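Local coordinates for protein ribose-phosphate pyrophosphokinase (Thermus thermophilus, PDB 7PN0) that probably makes phosphoribosyl pyrophosphate, the activated sugar of nucleotide synthesis, by transferring the diphosphoryl group of ATP to ribose 5-phosphate, at residues I88-Y93 with A246-Y251; T127-Q132 with V217-S222. All coordinates share one frame; numbering follows the deposited sequence.

Contact 1. Residues I88-Y93 with A246-Y251. With ADP (adenosine-5'-diphosphate), chain C.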
ATOM      1  N   ILE A  88      -9.722  18.315 -12.939  1.00 11.72           N
ATOM      2  CA  ILE A  88     -11.082  17.760 -13.153  1.00 12.35           C
ATOM      3  C   ILE A  88     -12.018  18.910 -12.872  1.00 13.10           C
ATOM      4  O   ILE A  88     -12.499  19.067 -11.752  1.00 13.69           O
ATOM      5  CB  ILE A  88     -11.381  16.561 -12.224  1.00 12.71           C
ATOM      6  CG1 ILE A  88     -10.304  15.487 -12.362  1.00 13.56           C
ATOM      7  CG2 ILE A  88     -12.774  16.042 -12.512  1.00 13.09           C
ATOM      8  CD1 ILE A  88     -10.476  14.337 -11.377  1.00 14.52           C
ATOM      9  N   PRO A  89     -12.315  19.746 -13.881  1.00 13.79           N
ATOM     10  CA  PRO A  89     -13.131  20.936 -13.638  1.00 13.44           C
ATOM     11  C   PRO A  89     -14.540  20.573 -13.169  1.00 15.12           C
ATOM     12  O   PRO A  89     -15.015  21.222 -12.249  1.00 16.56           O
ATOM     13  CB  PRO A  89     -13.124  21.682 -14.978  1.00 12.66           C
ATOM     14  CG  PRO A  89     -11.913  21.172 -15.660  1.00 13.45           C
ATOM     15  CD  PRO A  89     -11.764  19.711 -15.247  1.00 12.76           C
ATOM     16  N   TYR A  90     -15.137  19.514 -13.712  1.00 13.58           N
ATOM     17  CA  TYR A  90     -16.444  19.005 -13.248  1.00 13.85           C
ATOM     18  C   TYR A  90     -16.321  17.522 -12.890  1.00 14.70           C
ATOM     19  O   TYR A  90     -16.149  16.721 -13.770  1.00 15.29           O
ATOM     20  CB  TYR A  90     -17.543  19.186 -14.278  1.00 15.23           C
ATOM     21  CG  TYR A  90     -18.875  18.567 -13.904  1.00 15.25           C
ATOM     22  CD1 TYR A  90     -19.444  18.776 -12.656  1.00 15.54           C
ATOM     23  CD2 TYR A  90     -19.539  17.716 -14.775  1.00 14.82           C
ATOM     24  CE1 TYR A  90     -20.644  18.165 -12.293  1.00 15.87           C
ATOM     25  CE2 TYR A  90     -20.744  17.109 -14.441  1.00 14.84           C
ATOM     26  CZ  TYR A  90     -21.290  17.326 -13.188  1.00 15.50           C
ATOM     27  OH  TYR A  90     -22.492  16.770 -12.865  1.00 16.74           O
ATOM     28  N   PHE A  91     -16.491  17.222 -11.614  1.00 13.66           N
ATOM     29  CA  PHE A  91     -16.405  15.854 -11.066  1.00 14.48           C
ATOM     30  C   PHE A  91     -17.842  15.403 -10.799  1.00 14.13           C
ATOM     31  O   PHE A  91     -18.333  15.590  -9.684  1.00 14.58           O
ATOM     32  CB  PHE A  91     -15.530  15.809  -9.820  1.00 13.67           C
ATOM     33  CG  PHE A  91     -15.347  14.429  -9.265  1.00 14.19           C
ATOM     34  CD1 PHE A  91     -15.305  13.307 -10.096  1.00 14.93           C
ATOM     35  CD2 PHE A  91     -15.248  14.221  -7.905  1.00 16.26           C
ATOM     36  CE1 PHE A  91     -15.099  12.039  -9.589  1.00 15.44           C
ATOM     37  CE2 PHE A  91     -15.059  12.939  -7.399  1.00 16.74           C
ATOM     38  CZ  PHE A  91     -14.964  11.856  -8.238  1.00 15.86           C
ATOM     39  N   SER A  92     -18.486  14.887 -11.847  1.00 14.35           N
ATOM     40  CA  SER A  92     -19.935  14.526 -11.811  1.00 13.21           C
ATOM     41  C   SER A  92     -20.185  13.540 -10.672  1.00 14.30           C
ATOM     42  O   SER A  92     -21.250  13.628 -10.002  1.00 13.38           O
ATOM     43  CB  SER A  92     -20.368  13.964 -13.128  1.00 14.12           C
ATOM     44  OG  SER A  92     -19.791  12.685 -13.398  1.00 14.31           O
ATOM     45  N   TYR A  93     -19.271  12.584 -10.489  1.00 12.22           N
ATOM     46  CA  TYR A  93     -19.506  11.499  -9.511  1.00 12.89           C
ATOM     47  C   TYR A  93     -19.404  12.008  -8.075  1.00 13.26           C
ATOM     48  O   TYR A  93     -19.689  11.184  -7.147  1.00 12.53           O
ATOM     49  CB  TYR A  93     -18.621  10.285  -9.769  1.00 12.66           C
ATOM     50  CG  TYR A  93     -19.078   9.362 -10.871  1.00 13.69           C
ATOM     51  CD1 TYR A  93     -20.115   8.455 -10.648  1.00 14.52           C
ATOM     52  CD2 TYR A  93     -18.488   9.391 -12.127  1.00 13.39           C
ATOM     53  CE1 TYR A  93     -20.538   7.567 -11.623  1.00 14.04           C
ATOM     54  CE2 TYR A  93     -18.898   8.514 -13.115  1.00 13.87           C
ATOM     55  CZ  TYR A  93     -19.907   7.590 -12.859  1.00 14.51           C
ATOM     56  OH  TYR A  93     -20.332   6.759 -13.841  1.00 14.72           O
ATOM     57  N   ALA A 246     -25.205  28.604 -12.161  1.00 17.85           N
ATOM     58  CA  ALA A 246     -24.613  27.393 -11.563  1.00 17.35           C
ATOM     59  C   ALA A 246     -23.148  27.375 -11.944  1.00 17.10           C
ATOM     60  O   ALA A 246     -22.784  28.063 -12.942  1.00 16.46           O
ATOM     61  CB  ALA A 246     -25.317  26.142 -12.046  1.00 18.33           C
ATOM     62  N   THR A 247     -22.353  26.565 -11.257  1.00 14.98           N
ATOM     63  CA  THR A 247     -20.967  26.313 -11.722  1.00 15.03           C
ATOM     64  C   THR A 247     -20.989  25.449 -12.982  1.00 15.94           C
ATOM     65  O   THR A 247     -20.409  25.861 -14.036  1.00 13.81           O
ATOM     66  CB  THR A 247     -20.079  25.712 -10.634  1.00 14.54           C
ATOM     67  OG1 THR A 247     -20.057  26.616  -9.514  1.00 14.72           O
ATOM     68  CG2 THR A 247     -18.707  25.491 -11.202  1.00 15.58           C
ATOM     69  N   HIS A 248     -21.615  24.283 -12.891  1.00 14.01           N
ATOM     70  CA  HIS A 248     -21.516  23.224 -13.916  1.00 15.18           C
ATOM     71  C   HIS A 248     -22.786  23.224 -14.762  1.00 15.33           C
ATOM     72  O   HIS A 248     -23.884  22.875 -14.230  1.00 16.34           O
ATOM     73  CB  HIS A 248     -21.271  21.870 -13.251  1.00 14.13           C
ATOM     74  CG  HIS A 248     -20.160  21.887 -12.250  1.00 13.86           C
ATOM     75  ND1 HIS A 248     -18.851  22.129 -12.616  1.00 14.76           N
ATOM     76  CD2 HIS A 248     -20.148  21.604 -10.926  1.00 14.36           C
ATOM     77  CE1 HIS A 248     -18.081  22.051 -11.547  1.00 13.71           C
ATOM     78  NE2 HIS A 248     -18.844  21.752 -10.487  1.00 15.36           N
ATOM     79  N   GLY A 249     -22.621  23.602 -16.021  1.00 18.05           N
ATOM     80  CA  GLY A 249     -23.686  23.629 -17.029  1.00 17.44           C
ATOM     81  C   GLY A 249     -23.649  22.330 -17.769  1.00 18.06           C
ATOM     82  O   GLY A 249     -23.030  22.256 -18.857  1.00 18.60           O
ATOM     83  N   VAL A 250     -24.239  21.307 -17.154  1.00 17.36           N
ATOM     84  CA  VAL A 250     -24.145  19.933 -17.688  1.00 18.06           C
ATOM     85  C   VAL A 250     -25.184  19.789 -18.832  1.00 17.61           C
ATOM     86  O   VAL A 250     -24.808  19.322 -19.928  1.00 16.18           O
ATOM     87  CB  VAL A 250     -24.306  18.908 -16.560  1.00 18.96           C
ATOM     88  CG1 VAL A 250     -24.084  17.516 -17.101  1.00 18.72           C
ATOM     89  CG2 VAL A 250     -23.400  19.213 -15.368  1.00 19.15           C
ATOM     90  N   TYR A 251     -26.402  20.287 -18.641  1.00 19.37           N
ATOM     91  CA  TYR A 251     -27.391  20.532 -19.744  1.00 19.51           C
ATOM     92  C   TYR A 251     -27.634  19.241 -20.539  1.00 20.02           C
ATOM     93  O   TYR A 251     -27.334  19.137 -21.748  1.00 18.25           O
ATOM     94  CB  TYR A 251     -26.891  21.661 -20.647  1.00 18.32           C
ATOM     95  CG  TYR A 251     -26.714  23.000 -19.982  1.00 17.53           C
ATOM     96  CD1 TYR A 251     -27.660  23.511 -19.115  1.00 17.21           C
ATOM     97  CD2 TYR A 251     -25.624  23.796 -20.281  1.00 16.14           C
ATOM     98  CE1 TYR A 251     -27.559  24.797 -18.608  1.00 18.00           C
ATOM     99  CE2 TYR A 251     -25.479  25.054 -19.732  1.00 17.42           C
ATOM    100  CZ  TYR A 251     -26.440  25.559 -18.886  1.00 17.01           C
ATOM    101  OH  TYR A 251     -26.298  26.812 -18.361  1.00 19.58           O
TER
HETATM  102  PB  ADP C 401     -28.403  15.588  -3.411  1.00 72.45           P
HETATM  103  O1B ADP C 401     -28.027  16.812  -2.566  1.00 64.41           O
HETATM  104  O2B ADP C 401     -27.204  14.747  -3.782  1.00 60.93           O
HETATM  105  O3B ADP C 401     -29.327  15.837  -4.587  1.00 53.72           O
HETATM  106  PA  ADP C 401     -29.484  13.204  -2.565  1.00 75.26           P
HETATM  107  O1A ADP C 401     -28.191  12.521  -2.238  1.00 72.25           O
HETATM  108  O2A ADP C 401     -30.707  12.792  -1.818  1.00 75.60           O
HETATM  109  O3A ADP C 401     -29.304  14.770  -2.375  1.00 62.92           O
HETATM  110  O5' ADP C 401     -29.747  13.160  -4.168  1.00 63.96           O
HETATM  111  C5' ADP C 401     -29.014  12.224  -5.016  1.00 47.85           C
HETATM  112  C4' ADP C 401     -29.910  11.644  -6.096  1.00 41.11           C
HETATM  113  O4' ADP C 401     -29.158  11.621  -7.345  1.00 28.56           O
HETATM  114  C3' ADP C 401     -30.376  10.193  -5.890  1.00 39.98           C
HETATM  115  O3' ADP C 401     -30.369   9.749  -4.537  1.00 41.68           O
HETATM  116  C2' ADP C 401     -29.240   9.408  -6.535  1.00 30.60           C
HETATM  117  O2' ADP C 401     -29.689   8.146  -6.952  1.00 40.46           O
HETATM  118  C1' ADP C 401     -28.833  10.304  -7.702  1.00 26.60           C
HETATM  119  N9  ADP C 401     -27.404  10.238  -8.012  1.00 20.25           N
HETATM  120  C8  ADP C 401     -26.399   9.642  -7.272  1.00 20.57           C
HETATM  121  N7  ADP C 401     -25.213   9.710  -7.841  1.00 16.24           N
HETATM  122  C5  ADP C 401     -25.456  10.377  -9.033  1.00 16.25           C
HETATM  123  C6  ADP C 401     -24.618  10.754 -10.094  1.00 16.42           C
HETATM  124  N6  ADP C 401     -23.305  10.531 -10.089  1.00 16.26           N
HETATM  125  N1  ADP C 401     -25.171  11.408 -11.154  1.00 16.78           N
HETATM  126  C2  ADP C 401     -26.487  11.656 -11.116  1.00 17.35           C
HETATM  127  N3  ADP C 401     -27.366  11.363 -10.164  1.00 18.29           N
HETATM  128  C4  ADP C 401     -26.798  10.699  -9.148  1.00 18.99           C
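The imidazole of His248 is sandwiched: Tyr90 CD1 lies 3.2 Å above the middle of one face, and on the opposite face the methyl of its own neighbour, Thr247 CG2, is offset toward the rim. At the edge, near the ring plane, Pro89 O faces His248 CE1 at 3.3 Å. The planes of the Tyr90 and His248 rings meet obliquely, at 40°, with the centroids 4.5 Å apart, and His248 CB makes an off-centre CH-pi contact with the Tyr90 ring. Tyr90 is also covered within its own loop, where Ser92 N sits over the centre of one face. With CG anti to the backbone N (chi1 175°), the phenol ring lies along His248 and ends at Val250, where it packs on one methyl, Tyr90 CE2 to Val250 CG2 at 3.5 Å, while its OH bonds Glu220 OE2. Both imidazole nitrogens are engaged away from this pair, His248 ND1 with Thr272 OG1 and NE2 with Thr127 O, which fixes the ring's rotation while the phenol presses on it. Farther along the same loop, Ser92 and Tyr93 line the ADP pocket, and Ser92 OG bonds Asn38 ND2 of the second subunit. The contact thus joins the loop between strand 83-88 and helix 107-118, where Phe91 packs on Ile111, to the short strand 248-249, which runs parallel to strand 220-221.

Contact 2. Residues T127-Q132 with V217-S222; sequences TLHSPQ and VDDEIS. With ADP (adenosine-5'-diphosphate), chain C; SO4 (sulfate ion), chain D; SO4 (sulfate ion), chain F.
Thr127 and Asp219 mark the closest backbone approach, their CA atoms 6.3 Å apart. Thr127 follows strand 122-126, with phi and psi both positive, and at Asp219 the chain turns a corner. Segment 217-222 carries the acidic pair, Asp218 and Asp219, of the PRPP-binding signature of the phosphoribosyltransferase-like fold. Because strand 122-126 belongs to the five-stranded parallel sheet and strand 213-218 to the seven-stranded mixed one, the contact joins the two halves of the protein beside the active site. A bridge of side chains completes it. Thr127 CG2 packs on Asp219 CB at 3.6 Å, while its OG1 turns to the sulfate of chain F, O2 at 2.6 Å, an anion also held by Ser145, Ala146 and Arg175. Asp219 CG is folded between its own backbone N and carbonyl carbon (chi1 60°), which sets the carboxylate beside the His129 ring. There His129 ND1 donates to Asp219 OD2 over 2.9 Å; the oxygen is met on its syn side, 31° out of the carboxylate plane, yet it lies near the plane of the imidazole. Beyond the corner, Ser222 N donates to O4 of the chain D sulfate at 2.8 Å, and backbone nitrogens of Ala224, Ser226 and Leu227 join in, consistent with the site that receives the 5-phosphate of ribose 5-phosphate in relatives. Held at both nitrogens, the imidazole has little freedom to turn: His129 NE2 donates to the beta-phosphate oxygen O2B of ADP at 2.7 Å, with an N-H...O angle of 148°.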
ATOM      1  N   THR A 127     -16.120  23.514  -7.388  1.00 13.98           N
ATOM      2  CA  THR A 127     -17.513  23.278  -6.952  1.00 14.27           C
ATOM      3  C   THR A 127     -17.821  21.770  -6.894  1.00 14.28           C
ATOM      4  O   THR A 127     -18.728  21.275  -7.631  1.00 14.34           O
ATOM      5  CB  THR A 127     -18.501  24.068  -7.815  1.00 16.01           C
ATOM      6  OG1 THR A 127     -18.081  25.434  -7.924  1.00 17.09           O
ATOM      7  CG2 THR A 127     -19.896  23.990  -7.233  1.00 18.20           C
ATOM      8  N   LEU A 128     -17.223  21.049  -5.950  1.00 14.76           N
ATOM      9  CA  LEU A 128     -17.658  19.655  -5.639  1.00 14.19           C
ATOM     10  C   LEU A 128     -19.102  19.667  -5.166  1.00 15.04           C
ATOM     11  O   LEU A 128     -19.500  20.614  -4.485  1.00 13.98           O
ATOM     12  CB  LEU A 128     -16.771  19.054  -4.567  1.00 13.78           C
ATOM     13  CG  LEU A 128     -15.371  18.757  -5.057  1.00 13.83           C
ATOM     14  CD1 LEU A 128     -14.487  18.438  -3.884  1.00 14.12           C
ATOM     15  CD2 LEU A 128     -15.387  17.622  -6.072  1.00 14.36           C
ATOM     16  N   HIS A 129     -19.875  18.682  -5.587  1.00 15.14           N
ATOM     17  CA  HIS A 129     -21.309  18.553  -5.237  1.00 15.40           C
ATOM     18  C   HIS A 129     -21.487  18.616  -3.720  1.00 16.51           C
ATOM     19  O   HIS A 129     -22.416  19.287  -3.246  1.00 14.88           O
ATOM     20  CB  HIS A 129     -21.867  17.245  -5.791  1.00 16.49           C
ATOM     21  CG  HIS A 129     -23.276  17.035  -5.354  1.00 17.92           C
ATOM     22  ND1 HIS A 129     -24.318  17.841  -5.832  1.00 19.44           N
ATOM     23  CD2 HIS A 129     -23.813  16.192  -4.437  1.00 17.65           C
ATOM     24  CE1 HIS A 129     -25.443  17.448  -5.247  1.00 20.90           C
ATOM     25  NE2 HIS A 129     -25.166  16.431  -4.407  1.00 18.32           N
ATOM     26  N   SER A 130     -20.612  17.950  -2.971  1.00 16.63           N
ATOM     27  CA  SER A 130     -20.590  18.062  -1.497  1.00 17.27           C
ATOM     28  C   SER A 130     -19.155  18.277  -1.053  1.00 16.64           C
ATOM     29  O   SER A 130     -18.240  17.688  -1.618  1.00 15.49           O
ATOM     30  CB  SER A 130     -21.253  16.893  -0.842  1.00 17.48           C
ATOM     31  OG  SER A 130     -20.438  15.701  -0.889  1.00 18.55           O
ATOM     32  N   PRO A 131     -18.929  19.089  -0.013  1.00 16.35           N
ATOM     33  CA  PRO A 131     -17.565  19.346   0.441  1.00 17.30           C
ATOM     34  C   PRO A 131     -16.897  18.132   1.103  1.00 14.79           C
ATOM     35  O   PRO A 131     -15.671  18.058   1.084  1.00 15.06           O
ATOM     36  CB  PRO A 131     -17.785  20.497   1.417  1.00 17.93           C
ATOM     37  CG  PRO A 131     -19.145  20.190   2.015  1.00 18.81           C
ATOM     38  CD  PRO A 131     -19.953  19.782   0.806  1.00 18.69           C
ATOM     39  N   GLN A 132     -17.677  17.166   1.585  1.00 15.48           N
ATOM     40  CA  GLN A 132     -17.114  15.926   2.191  1.00 14.45           C
ATOM     41  C   GLN A 132     -16.351  15.121   1.141  1.00 13.97           C
ATOM     42  O   GLN A 132     -15.464  14.346   1.521  1.00 13.53           O
ATOM     43  CB  GLN A 132     -18.207  15.060   2.808  1.00 16.36           C
ATOM     44  CG  GLN A 132     -18.809  15.658   4.051  1.00 17.07           C
ATOM     45  CD  GLN A 132     -19.893  16.674   3.785  1.00 18.06           C
ATOM     46  OE1 GLN A 132     -20.326  16.925   2.656  1.00 15.83           O
ATOM     47  NE2 GLN A 132     -20.366  17.234   4.867  1.00 17.38           N
ATOM     48  N   VAL A 217     -29.140  30.111  -7.433  1.00 19.88           N
ATOM     49  CA  VAL A 217     -27.766  29.622  -7.731  1.00 19.65           C
ATOM     50  C   VAL A 217     -27.734  28.159  -7.325  1.00 20.61           C
ATOM     51  O   VAL A 217     -28.361  27.804  -6.281  1.00 18.98           O
ATOM     52  CB  VAL A 217     -26.696  30.493  -7.057  1.00 21.20           C
ATOM     53  CG1 VAL A 217     -26.855  30.542  -5.531  1.00 23.32           C
ATOM     54  CG2 VAL A 217     -25.292  30.068  -7.459  1.00 19.65           C
ATOM     55  N   ASP A 218     -27.066  27.343  -8.125  1.00 18.76           N
ATOM     56  CA  ASP A 218     -26.868  25.922  -7.769  1.00 18.60           C
ATOM     57  C   ASP A 218     -25.428  25.512  -8.063  1.00 19.16           C
ATOM     58  O   ASP A 218     -24.712  26.259  -8.755  1.00 16.70           O
ATOM     59  CB  ASP A 218     -27.885  25.034  -8.481  1.00 19.55           C
ATOM     60  CG  ASP A 218     -28.252  23.787  -7.674  1.00 21.50           C
ATOM     61  OD1 ASP A 218     -27.844  23.705  -6.486  1.00 20.47           O
ATOM     62  OD2 ASP A 218     -28.954  22.918  -8.224  1.00 22.53           O
ATOM     63  N   ASP A 219     -25.016  24.339  -7.586  1.00 17.65           N
ATOM     64  CA  ASP A 219     -23.682  23.809  -7.975  1.00 17.73           C
ATOM     65  C   ASP A 219     -23.738  23.433  -9.460  1.00 16.11           C
ATOM     66  O   ASP A 219     -22.745  23.639 -10.207  1.00 16.22           O
ATOM     67  CB  ASP A 219     -23.253  22.641  -7.073  1.00 17.86           C
ATOM     68  CG  ASP A 219     -24.186  21.444  -7.084  1.00 19.93           C
ATOM     69  OD1 ASP A 219     -25.409  21.663  -6.981  1.00 21.88           O
ATOM     70  OD2 ASP A 219     -23.697  20.274  -7.200  1.00 20.73           O
ATOM     71  N   GLU A 220     -24.836  22.832  -9.901  1.00 16.85           N
ATOM     72  CA  GLU A 220     -24.902  22.339 -11.281  1.00 18.14           C
ATOM     73  C   GLU A 220     -26.338  22.429 -11.788  1.00 18.75           C
ATOM     74  O   GLU A 220     -27.230  22.526 -11.005  1.00 21.39           O
ATOM     75  CB  GLU A 220     -24.414  20.898 -11.413  1.00 19.53           C
ATOM     76  CG  GLU A 220     -25.166  19.888 -10.580  1.00 19.03           C
ATOM     77  CD  GLU A 220     -24.813  18.472 -10.963  1.00 20.48           C
ATOM     78  OE1 GLU A 220     -25.727  17.752 -11.448  1.00 24.44           O
ATOM     79  OE2 GLU A 220     -23.622  18.077 -10.778  1.00 20.71           O
ATOM     80  N   ILE A 221     -26.454  22.483 -13.105  1.00 19.45           N
ATOM     81  CA  ILE A 221     -27.712  22.273 -13.861  1.00 19.36           C
ATOM     82  C   ILE A 221     -27.466  21.070 -14.764  1.00 19.69           C
ATOM     83  O   ILE A 221     -26.587  21.148 -15.661  1.00 18.39           O
ATOM     84  CB  ILE A 221     -28.082  23.540 -14.633  1.00 20.32           C
ATOM     85  CG1 ILE A 221     -28.285  24.729 -13.694  1.00 21.46           C
ATOM     86  CG2 ILE A 221     -29.304  23.294 -15.487  1.00 20.56           C
ATOM     87  CD1 ILE A 221     -27.994  26.057 -14.347  1.00 24.25           C
ATOM     88  N   SER A 222     -28.171  19.977 -14.490  1.00 18.71           N
ATOM     89  CA  SER A 222     -28.170  18.753 -15.313  1.00 18.01           C
ATOM     90  C   SER A 222     -29.375  18.774 -16.254  1.00 20.60           C
ATOM     91  O   SER A 222     -29.209  19.210 -17.417  1.00 20.48           O
ATOM     92  CB  SER A 222     -28.081  17.515 -14.437  1.00 21.12           C
ATOM     93  OG  SER A 222     -29.085  17.503 -13.417  1.00 21.42           O
TER
HETATM   94  PB  ADP C 401     -28.403  15.588  -3.411  1.00 72.45           P
HETATM   95  O1B ADP C 401     -28.027  16.812  -2.566  1.00 64.41           O
HETATM   96  O2B ADP C 401     -27.204  14.747  -3.782  1.00 60.93           O
HETATM   97  O3B ADP C 401     -29.327  15.837  -4.587  1.00 53.72           O
HETATM   98  PA  ADP C 401     -29.484  13.204  -2.565  1.00 75.26           P
HETATM   99  O1A ADP C 401     -28.191  12.521  -2.238  1.00 72.25           O
HETATM  100  O2A ADP C 401     -30.707  12.792  -1.818  1.00 75.60           O
HETATM  101  O3A ADP C 401     -29.304  14.770  -2.375  1.00 62.92           O
HETATM  102  O5' ADP C 401     -29.747  13.160  -4.168  1.00 63.96           O
HETATM  103  C5' ADP C 401     -29.014  12.224  -5.016  1.00 47.85           C
HETATM  104  C4' ADP C 401     -29.910  11.644  -6.096  1.00 41.11           C
HETATM  105  O4' ADP C 401     -29.158  11.621  -7.345  1.00 28.56           O
HETATM  106  C3' ADP C 401     -30.376  10.193  -5.890  1.00 39.98           C
HETATM  107  O3' ADP C 401     -30.369   9.749  -4.537  1.00 41.68           O
HETATM  108  C2' ADP C 401     -29.240   9.408  -6.535  1.00 30.60           C
HETATM  109  O2' ADP C 401     -29.689   8.146  -6.952  1.00 40.46           O
HETATM  110  C1' ADP C 401     -28.833  10.304  -7.702  1.00 26.60           C
HETATM  111  N9  ADP C 401     -27.404  10.238  -8.012  1.00 20.25           N
HETATM  112  C8  ADP C 401     -26.399   9.642  -7.272  1.00 20.57           C
HETATM  113  N7  ADP C 401     -25.213   9.710  -7.841  1.00 16.24           N
HETATM  114  C5  ADP C 401     -25.456  10.377  -9.033  1.00 16.25           C
HETATM  115  C6  ADP C 401     -24.618  10.754 -10.094  1.00 16.42           C
HETATM  116  N6  ADP C 401     -23.305  10.531 -10.089  1.00 16.26           N
HETATM  117  N1  ADP C 401     -25.171  11.408 -11.154  1.00 16.78           N
HETATM  118  C2  ADP C 401     -26.487  11.656 -11.116  1.00 17.35           C
HETATM  119  N3  ADP C 401     -27.366  11.363 -10.164  1.00 18.29           N
HETATM  120  C4  ADP C 401     -26.798  10.699  -9.148  1.00 18.99           C
HETATM  121  S   SO4 D 402     -31.135  20.917 -11.955  1.00 25.56           S
HETATM  122  O1  SO4 D 402     -31.762  22.229 -12.134  1.00 22.84           O
HETATM  123  O2  SO4 D 402     -30.051  21.048 -11.012  1.00 25.91           O
HETATM  124  O3  SO4 D 402     -32.125  20.001 -11.412  1.00 26.87           O
HETATM  125  O4  SO4 D 402     -30.589  20.434 -13.202  1.00 22.83           O
HETATM  126  S   SO4 F 404     -18.607  26.790  -4.492  1.00 21.90           S
HETATM  127  O1  SO4 F 404     -17.679  27.406  -3.577  1.00 18.25           O
HETATM  128  O2  SO4 F 404     -18.124  27.025  -5.837  1.00 22.82           O
HETATM  129  O3  SO4 F 404     -19.954  27.395  -4.349  1.00 24.40           O
HETATM  130  O4  SO4 F 404     -18.660  25.387  -4.261  1.00 23.24           O

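Contacts 1 and 2 have centres 8 Å apart and interlock through both backbone and side chains. Strands 220-221 and 248-249 form a two-stranded parallel sheet, with Val250 N reaching Ile221 O at 2.8 Å. Tyr90 OH meets Glu220 OE2 at 2.7 Å, probably a hydrogen bond; the other oxygen of that carboxylate forms a salt bridge with Arg95 of the nucleotide pocket. ADP spans the two: Ser92 and Tyr93 of contact 1 lie near its adenine amine, N6 being 3.7 Å from Ser92 O, whereas contact 2 meets its beta-phosphate. Asn36 of the second subunit also bonds the nucleotide, so the neighbouring subunit contributes to the nucleotide site.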